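Long-range contacts in ankyrin repeat and SOCS box protein 11 (Homo sapiens, PDB 4UUC), which recruits target proteins such as BIK, DIRAS2 and RPN1 to a cullin-5-RING E3 ubiquitin ligase for ubiquitination and proteasomal degradation: residues Pro7-Ala12 against Val30-Ile35; Asn76-Gly81 against His107-Arg112; Thr169-Ala174 against Glu181-Leu186. One frame throughout, in Å; residues are numbered along the deposited sequence.

Overall arrangement
The chain is the ankyrin repeat domain of the protein, an elongated all-helical stack of helix pairs without strands, and the three contacts follow one another along it. Interaction 1 lies near the N-terminal end; it starts in the first ankyrin repeat and sets helix 7-14 against the loop that leads to helix 40-46. Interaction 2 sits about 22 Å further on, centre to centre, and joins helix 73-80 of repeat 3 to helix 105-111 of repeat 4. Interaction 3, its centre about 21 Å from that of interaction 2, pairs helices 170-175 and 180-188 inside repeat 6. The centres of interactions 1 and 3 are about 43 Å apart, an elongated form consistent with a surface for recognising substrates.

Interaction 1 (Pro7-Ala12 against Val30-Ile35); sequences PLHEAA and VNLVTI
Leu8 and His9 carry the first helix's side of this contact, Leu8 by an apolar touch and His9 by its imidazole. Leu8 turns its CG anti to the backbone N (chi1 -172°), which places CD2 3.8 Å from Val30 CA, at the start of the loop; the methyl CG2 of Val30 is more distant, so backbone carbon rather than side chain supplies the nearest surface. His9, next along, reaches furthest across. Its ring presents an edge to the loop: CE1 comes 3.1 Å from Leu32 O, near the ring plane, and Val33 CA lies at the same rim, 4.3 Å from NE2. The methyl CG2 of Thr34 approaches the ring obliquely, 3.9 Å from NE2. Both ring nitrogens are engaged just outside these segments, ND1 with Ser6 OG and NE2 with Val38 O, and these two bonds would fix the rotation of the ring. Thr34 OG1 in turn bonds Val38 N, just beyond the loop segment. With an alanine here, Val38 O and Ser6 OG would probably lose their imidazole partners and the loop could shift away from the helix. Histidine in this place belongs to the Thr-Pro-Leu-His pattern of ankyrin repeats, represented here as Ser6-Pro7-Leu8-His9, where the ring ties the first helix of a repeat to the loop running into the next. Leu8 also packs on Leu20 and Ile24 of helix 17-26, its partner in the helix pair, and on Leu56 of helix 50-58, which Val30 touches too. Toward the next repeat, Leu8 and His9 meet Ser40, and His9 also meets Glu43, both on helix 40-46, so the contact lies where the first helix pair, the connecting loop and the second pair converge.

Interaction 2 (Asn76-Gly81 against His107-Arg112); sequences NACCSG and HEAVKR
Helices 76-80 and 107-111 run nearly parallel, their axes 7° apart in direction and 8.1 Å at closest approach, with the CA atoms of Cys78 and Ala109 only 4.9 Å apart. The small side chains allow this: Cys78 CB meets Ala109 CB at 4.0 Å. Alongside, Cys79 SG lies 3.7 Å from Glu108 CG, the carbon where the glutamate chain starts its bend. Arg112 reaches back over Cys79, extended from CG to NE, and lays one face of its guanidinium over that residue, with Cys79 CB 3.8 Å above the plane and over its centre. The group's edge is held by Glu108, four residues earlier: NE donates to Glu108 OE2 at 2.7 Å, almost straight at 170°, OE2 accepting through its anti lone pair. This salt bridge probably holds the guanidinium flat against Cys79. Cys78 O, buried by the contact, has no partner in the model. Such parallel packing of first helices from successive ankyrin repeats builds the inner helical layer of the stack. Helix 40-46 continues it on one side through Leu46 against Cys79, and helix 138-144 on the other through Ala142 against Val110.

Interaction 3 (Thr169-Ala174 against Glu181-Leu186); sequences TPLHAA and EVIHLL
Leu171 and Leu186 slide past each other in opposite directions, bringing their CD1 methyls to 3.8 Å. Leu186 goes deeper: with CG anti to its carbonyl carbon (chi1 -72°), its CD1 presses on the backbone of the facing helix, 3.5 Å from Leu171 CA, tighter than usual carbon contact. Its other methyl, CD2, lies 4.2 Å from Pro170 CB, so both methyls of the leucine lie against the first turn of helix 170-174. Ile183 crosses Leu171 at about a right angle, the two CD1 atoms meeting at 4.1 Å. One turn further along the first helix, Ala174 CB touches Val182 CG1 and Ile183 CD1, each at 3.7 Å, and also meets Leu186 CD1. The helix axes run antiparallel, at 161° and 9.8 Å, as expected of the helix-turn-helix of an ankyrin repeat. Thr169 starts the first helix as its N-cap, accepting from His172 N, while His172 ND1 accepts from Thr169 N at 3.2 Å; together they make a capping box in the Thr-Pro-Leu-His signature. Helix 138-144 packs on Pro170, and helix 212-220 on Ile183. Chemically the interface is wholly aliphatic, all six touching residues buried, so the pairing rests on shape and exclusion of water, with no polar side chain taking part between the two segments.

Interaction 1 (Pro7-Ala12 against Val30-Ile35)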
loop_
_atom_site.group_PDB
_atom_site.type_symbol
_atom_site.label_atom_id
_atom_site.label_comp_id
_atom_site.label_asym_id
_atom_site.label_seq_id
_atom_site.Cartn_x
_atom_site.Cartn_y
_atom_site.Cartn_z
ATOM N N PRO A 7 -12.861 -5.282 -26.186
ATOM C CA PRO A 7 -13.683 -6.262 -25.466
ATOM C C PRO A 7 -12.899 -7.034 -24.402
ATOM O O PRO A 7 -13.447 -7.326 -23.338
ATOM C CB PRO A 7 -14.164 -7.189 -26.582
ATOM C CG PRO A 7 -14.244 -6.292 -27.784
ATOM C CD PRO A 7 -13.081 -5.347 -27.644
ATOM N N LEU A 8 -11.639 -7.358 -24.677
ATOM C CA LEU A 8 -10.812 -8.055 -23.695
ATOM C C LEU A 8 -10.629 -7.216 -22.426
ATOM O O LEU A 8 -10.698 -7.747 -21.317
ATOM C CB LEU A 8 -9.448 -8.409 -24.288
ATOM C CG LEU A 8 -8.565 -9.314 -23.423
ATOM C CD1 LEU A 8 -9.184 -10.697 -23.255
ATOM C CD2 LEU A 8 -7.170 -9.433 -24.007
ATOM N N HIS A 9 -10.397 -5.913 -22.590
ATOM C CA HIS A 9 -10.271 -5.000 -21.452
ATOM C C HIS A 9 -11.517 -5.070 -20.575
ATOM O O HIS A 9 -11.432 -5.111 -19.347
ATOM C CB HIS A 9 -10.071 -3.550 -21.917
ATOM C CG HIS A 9 -8.674 -3.220 -22.341
ATOM N ND1 HIS A 9 -8.185 -3.514 -23.597
ATOM C CD2 HIS A 9 -7.673 -2.578 -21.690
ATOM C CE1 HIS A 9 -6.938 -3.087 -23.694
ATOM N NE2 HIS A 9 -6.604 -2.516 -22.550
ATOM N N GLU A 10 -12.676 -5.070 -21.226
ATOM C CA GLU A 10 -13.955 -5.061 -20.531
ATOM C C GLU A 10 -14.214 -6.389 -19.828
ATOM O O GLU A 10 -14.684 -6.408 -18.688
ATOM C CB GLU A 10 -15.091 -4.750 -21.515
ATOM C CG GLU A 10 -16.488 -4.794 -20.910
ATOM C CD GLU A 10 -16.716 -3.746 -19.828
ATOM O OE1 GLU A 10 -15.912 -2.792 -19.726
ATOM O OE2 GLU A 10 -17.709 -3.877 -19.075
ATOM N N ALA A 11 -13.923 -7.500 -20.500
ATOM C CA ALA A 11 -14.080 -8.810 -19.872
ATOM C C ALA A 11 -13.180 -8.896 -18.641
ATOM O O ALA A 11 -13.591 -9.378 -17.582
ATOM C CB ALA A 11 -13.757 -9.929 -20.849
ATOM N N ALA A 12 -11.955 -8.402 -18.780
ATOM C CA ALA A 12 -10.999 -8.417 -17.677
ATOM C C ALA A 12 -11.461 -7.540 -16.516
ATOM O O ALA A 12 -11.332 -7.923 -15.351
ATOM C CB ALA A 12 -9.630 -7.965 -18.162
ATOM N N VAL A 30 -3.541 -9.843 -26.635
ATOM C CA VAL A 30 -3.531 -9.790 -25.178
ATOM C C VAL A 30 -2.868 -8.517 -24.648
ATOM O O VAL A 30 -3.234 -8.014 -23.584
ATOM C CB VAL A 30 -2.811 -11.035 -24.603
ATOM C CG1 VAL A 30 -2.325 -10.809 -23.176
ATOM C CG2 VAL A 30 -3.734 -12.243 -24.663
ATOM N N ASN A 31 -1.903 -7.994 -25.400
ATOM C CA ASN A 31 -1.078 -6.888 -24.924
ATOM C C ASN A 31 -1.481 -5.517 -25.460
ATOM O O ASN A 31 -0.769 -4.536 -25.255
ATOM C CB ASN A 31 0.384 -7.168 -25.267
ATOM C CG ASN A 31 1.002 -8.193 -24.345
ATOM O OD1 ASN A 31 0.827 -8.128 -23.128
ATOM N ND2 ASN A 31 1.714 -9.155 -24.915
ATOM N N LEU A 32 -2.630 -5.446 -26.125
ATOM C CA LEU A 32 -3.166 -4.170 -26.586
ATOM C C LEU A 32 -3.377 -3.232 -25.405
ATOM O O LEU A 32 -3.942 -3.632 -24.382
ATOM C CB LEU A 32 -4.482 -4.377 -27.339
ATOM C CG LEU A 32 -5.255 -3.114 -27.739
ATOM C CD1 LEU A 32 -4.469 -2.295 -28.744
ATOM C CD2 LEU A 32 -6.621 -3.467 -28.295
ATOM N N VAL A 33 -2.915 -1.994 -25.541
ATOM C CA VAL A 33 -3.090 -1.003 -24.491
ATOM C C VAL A 33 -3.897 0.187 -24.989
ATOM O O VAL A 33 -4.002 0.428 -26.198
ATOM C CB VAL A 33 -1.731 -0.508 -23.931
ATOM C CG1 VAL A 33 -0.948 -1.663 -23.341
ATOM C CG2 VAL A 33 -0.912 0.198 -25.012
ATOM N N THR A 34 -4.477 0.919 -24.044
ATOM C CA THR A 34 -5.215 2.136 -24.347
ATOM C C THR A 34 -4.237 3.291 -24.528
ATOM O O THR A 34 -3.022 3.099 -24.459
ATOM C CB THR A 34 -6.212 2.485 -23.233
ATOM O OG1 THR A 34 -5.495 2.826 -22.040
ATOM C CG2 THR A 34 -7.140 1.307 -22.949
ATOM N N ILE A 35 -4.767 4.488 -24.752
ATOM C CA ILE A 35 -3.922 5.664 -24.918
ATOM C C ILE A 35 -3.196 5.976 -23.612
ATOM O O ILE A 35 -2.116 6.562 -23.624
ATOM C CB ILE A 35 -4.732 6.895 -25.377
ATOM C CG1 ILE A 35 -5.895 7.173 -24.421
ATOM C CG2 ILE A 35 -5.246 6.679 -26.793
ATOM C CD1 ILE A 35 -6.628 8.471 -24.706
#

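Interaction 2 (Asn76-Gly81 against His107-Arg112)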
loop_
_atom_site.group_PDB
_atom_site.type_symbol
_atom_site.label_atom_id
_atom_site.label_comp_id
_atom_site.label_asym_id
_atom_site.label_seq_id
_atom_site.Cartn_x
_atom_site.Cartn_y
_atom_site.Cartn_z
ATOM N N ASN A 76 -2.072 -2.093 -9.024
ATOM C CA ASN A 76 -3.516 -2.235 -9.161
ATOM C C ASN A 76 -4.049 -3.359 -8.276
ATOM O O ASN A 76 -5.110 -3.227 -7.666
ATOM C CB ASN A 76 -3.891 -2.479 -10.623
ATOM C CG ASN A 76 -3.800 -1.214 -11.464
ATOM O OD1 ASN A 76 -3.394 -0.159 -10.975
ATOM N ND2 ASN A 76 -4.175 -1.315 -12.734
ATOM N N ALA A 77 -3.294 -4.451 -8.183
ATOM C CA ALA A 77 -3.686 -5.579 -7.345
ATOM C C ALA A 77 -3.759 -5.145 -5.887
ATOM O O ALA A 77 -4.612 -5.611 -5.130
ATOM C CB ALA A 77 -2.711 -6.733 -7.513
ATOM N N CYS A 78 -2.873 -4.233 -5.503
ATOM C CA CYS A 78 -2.844 -3.721 -4.139
ATOM C C CYS A 78 -3.959 -2.702 -3.904
ATOM O O CYS A 78 -4.337 -2.452 -2.763
ATOM C CB CYS A 78 -1.477 -3.106 -3.832
ATOM S SG CYS A 78 -0.165 -4.343 -3.636
ATOM N N CYS A 79 -4.496 -2.126 -4.976
ATOM C CA CYS A 79 -5.692 -1.295 -4.863
ATOM C C CYS A 79 -6.897 -2.175 -4.553
ATOM O O CYS A 79 -7.728 -1.843 -3.709
ATOM C CB CYS A 79 -5.956 -0.506 -6.147
ATOM S SG CYS A 79 -4.782 0.815 -6.501
ATOM N N SER A 80 -6.984 -3.300 -5.254
ATOM C CA SER A 80 -8.120 -4.201 -5.121
ATOM C C SER A 80 -8.073 -4.966 -3.802
ATOM O O SER A 80 -9.112 -5.339 -3.261
ATOM C CB SER A 80 -8.157 -5.186 -6.291
ATOM O OG SER A 80 -7.143 -6.170 -6.172
ATOM N N GLY A 81 -6.870 -5.197 -3.293
ATOM C CA GLY A 81 -6.696 -5.960 -2.069
ATOM C C GLY A 81 -6.791 -7.463 -2.277
ATOM O O GLY A 81 -6.991 -8.214 -1.320
ATOM N N HIS A 107 2.649 0.865 -0.275
ATOM C CA HIS A 107 2.072 2.057 0.345
ATOM C C HIS A 107 0.576 2.171 0.063
ATOM O O HIS A 107 -0.190 2.600 0.927
ATOM C CB HIS A 107 2.805 3.314 -0.123
ATOM C CG HIS A 107 4.213 3.400 0.375
ATOM N ND1 HIS A 107 5.243 2.673 -0.184
ATOM C CD2 HIS A 107 4.757 4.097 1.401
ATOM C CE1 HIS A 107 6.363 2.930 0.469
ATOM N NE2 HIS A 107 6.096 3.792 1.433
ATOM N N GLU A 108 0.153 1.766 -1.130
ATOM C CA GLU A 108 -1.271 1.762 -1.454
ATOM C C GLU A 108 -1.994 0.664 -0.677
ATOM O O GLU A 108 -3.100 0.877 -0.169
ATOM C CB GLU A 108 -1.488 1.577 -2.954
ATOM C CG GLU A 108 -2.942 1.726 -3.393
ATOM C CD GLU A 108 -3.487 3.131 -3.194
ATOM O OE1 GLU A 108 -2.684 4.089 -3.141
ATOM O OE2 GLU A 108 -4.724 3.278 -3.094
ATOM N N ALA A 109 -1.374 -0.509 -0.583
ATOM C CA ALA A 109 -1.963 -1.609 0.182
ATOM C C ALA A 109 -2.213 -1.185 1.626
ATOM O O ALA A 109 -3.300 -1.414 2.169
ATOM C CB ALA A 109 -1.070 -2.836 0.141
ATOM N N VAL A 110 -1.209 -0.568 2.244
ATOM C CA VAL A 110 -1.326 -0.135 3.636
ATOM C C VAL A 110 -2.397 0.941 3.774
ATOM O O VAL A 110 -3.234 0.866 4.669
ATOM C CB VAL A 110 0.014 0.396 4.183
ATOM C CG1 VAL A 110 -0.168 1.016 5.570
ATOM C CG2 VAL A 110 1.035 -0.727 4.240
ATOM N N LYS A 111 -2.378 1.932 2.886
ATOM C CA LYS A 111 -3.388 2.989 2.903
ATOM C C LYS A 111 -4.807 2.415 2.962
ATOM O O LYS A 111 -5.652 2.899 3.721
ATOM C CB LYS A 111 -3.238 3.887 1.673
ATOM C CG LYS A 111 -4.325 4.946 1.535
ATOM C CD LYS A 111 -4.042 5.861 0.347
ATOM C CE LYS A 111 -5.140 6.892 0.157
ATOM N NZ LYS A 111 -4.799 7.862 -0.925
ATOM N N ARG A 112 -5.053 1.372 2.176
ATOM C CA ARG A 112 -6.378 0.764 2.091
ATOM C C ARG A 112 -6.633 -0.303 3.157
ATOM O O ARG A 112 -7.723 -0.877 3.214
ATOM C CB ARG A 112 -6.575 0.154 0.706
ATOM C CG ARG A 112 -6.624 1.188 -0.409
ATOM C CD ARG A 112 -6.697 0.531 -1.772
ATOM N NE ARG A 112 -6.757 1.521 -2.847
ATOM C CZ ARG A 112 -7.802 1.725 -3.650
ATOM N NH1 ARG A 112 -8.912 1.005 -3.533
ATOM N NH2 ARG A 112 -7.727 2.655 -4.589
#

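Interaction 3 (Thr169-Ala174 against Glu181-Leu186)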
loop_
_atom_site.group_PDB
_atom_site.type_symbol
_atom_site.label_atom_id
_atom_site.label_comp_id
_atom_site.label_asym_id
_atom_site.label_seq_id
_atom_site.Cartn_x
_atom_site.Cartn_y
_atom_site.Cartn_z
ATOM N N THR A 169 7.088 12.111 12.148
ATOM C CA THR A 169 7.163 10.716 12.559
ATOM C C THR A 169 5.775 10.075 12.464
ATOM O O THR A 169 4.772 10.780 12.371
ATOM C CB THR A 169 7.699 10.565 14.003
ATOM O OG1 THR A 169 6.697 10.977 14.940
ATOM C CG2 THR A 169 8.967 11.393 14.213
ATOM N N PRO A 170 5.716 8.734 12.473
ATOM C CA PRO A 170 4.425 8.039 12.532
ATOM C C PRO A 170 3.562 8.503 13.702
ATOM O O PRO A 170 2.337 8.541 13.577
ATOM C CB PRO A 170 4.833 6.573 12.687
ATOM C CG PRO A 170 6.145 6.491 11.998
ATOM C CD PRO A 170 6.834 7.788 12.322
ATOM N N LEU A 171 4.191 8.860 14.819
ATOM C CA LEU A 171 3.447 9.342 15.977
ATOM C C LEU A 171 2.809 10.703 15.686
ATOM O O LEU A 171 1.688 10.966 16.116
ATOM C CB LEU A 171 4.353 9.435 17.207
ATOM C CG LEU A 171 3.650 9.763 18.527
ATOM C CD1 LEU A 171 2.792 8.590 19.008
ATOM C CD2 LEU A 171 4.659 10.158 19.588
ATOM N N HIS A 172 3.517 11.568 14.960
ATOM C CA HIS A 172 2.945 12.849 14.551
ATOM C C HIS A 172 1.706 12.627 13.697
ATOM O O HIS A 172 0.686 13.286 13.888
ATOM C CB HIS A 172 3.957 13.697 13.773
ATOM C CG HIS A 172 5.003 14.337 14.629
ATOM N ND1 HIS A 172 6.322 13.938 14.616
ATOM C CD2 HIS A 172 4.927 15.354 15.520
ATOM C CE1 HIS A 172 7.012 14.674 15.468
ATOM N NE2 HIS A 172 6.189 15.541 16.030
ATOM N N ALA A 173 1.803 11.693 12.755
ATOM C CA ALA A 173 0.675 11.353 11.897
ATOM C C ALA A 173 -0.489 10.820 12.726
ATOM O O ALA A 173 -1.633 11.212 12.522
ATOM C CB ALA A 173 1.084 10.331 10.860
ATOM N N ALA A 174 -0.183 9.935 13.670
ATOM C CA ALA A 174 -1.209 9.340 14.517
ATOM C C ALA A 174 -1.896 10.397 15.386
ATOM O O ALA A 174 -3.095 10.299 15.660
ATOM C CB ALA A 174 -0.603 8.244 15.393
ATOM N N GLU A 181 -5.503 3.327 19.993
ATOM C CA GLU A 181 -4.737 2.080 19.965
ATOM C C GLU A 181 -3.389 2.274 19.257
ATOM O O GLU A 181 -2.368 1.752 19.707
ATOM C CB GLU A 181 -5.545 0.962 19.302
ATOM C CG GLU A 181 -6.634 0.412 20.227
ATOM C CD GLU A 181 -7.366 -0.805 19.674
ATOM O OE1 GLU A 181 -7.666 -0.840 18.460
ATOM O OE2 GLU A 181 -7.642 -1.729 20.468
ATOM N N VAL A 182 -3.387 3.050 18.179
ATOM C CA VAL A 182 -2.158 3.330 17.440
ATOM C C VAL A 182 -1.153 4.120 18.293
ATOM O O VAL A 182 0.046 3.842 18.259
ATOM C CB VAL A 182 -2.471 4.097 16.139
ATOM C CG1 VAL A 182 -1.194 4.627 15.484
ATOM C CG2 VAL A 182 -3.226 3.198 15.174
ATOM N N ILE A 183 -1.642 5.097 19.053
ATOM C CA ILE A 183 -0.785 5.878 19.942
ATOM C C ILE A 183 -0.056 4.967 20.934
ATOM O O ILE A 183 1.164 5.071 21.102
ATOM C CB ILE A 183 -1.596 6.944 20.723
ATOM C CG1 ILE A 183 -2.250 7.941 19.761
ATOM C CG2 ILE A 183 -0.711 7.688 21.723
ATOM C CD1 ILE A 183 -1.274 8.840 19.005
ATOM N N HIS A 184 -0.788 4.072 21.590
ATOM C CA HIS A 184 -0.169 3.208 22.599
ATOM C C HIS A 184 0.766 2.175 21.968
ATOM O O HIS A 184 1.807 1.846 22.541
ATOM C CB HIS A 184 -1.241 2.515 23.445
ATOM C CG HIS A 184 -1.968 3.445 24.364
ATOM N ND1 HIS A 184 -1.312 4.277 25.248
ATOM C CD2 HIS A 184 -3.290 3.682 24.535
ATOM C CE1 HIS A 184 -2.200 4.985 25.924
ATOM N NE2 HIS A 184 -3.407 4.642 25.510
ATOM N N LEU A 185 0.412 1.678 20.787
ATOM C CA LEU A 185 1.271 0.735 20.073
ATOM C C LEU A 185 2.612 1.372 19.717
ATOM O O LEU A 185 3.659 0.771 19.940
ATOM C CB LEU A 185 0.587 0.226 18.802
ATOM C CG LEU A 185 -0.397 -0.939 18.960
ATOM C CD1 LEU A 185 -1.220 -1.111 17.693
ATOM C CD2 LEU A 185 0.333 -2.223 19.286
ATOM N N LEU A 186 2.578 2.574 19.145
ATOM C CA LEU A 186 3.806 3.293 18.820
ATOM C C LEU A 186 4.648 3.551 20.068
ATOM O O LEU A 186 5.862 3.334 20.071
ATOM C CB LEU A 186 3.494 4.625 18.133
ATOM C CG LEU A 186 2.967 4.564 16.699
ATOM C CD1 LEU A 186 2.622 5.970 16.226
ATOM C CD2 LEU A 186 3.975 3.919 15.765
#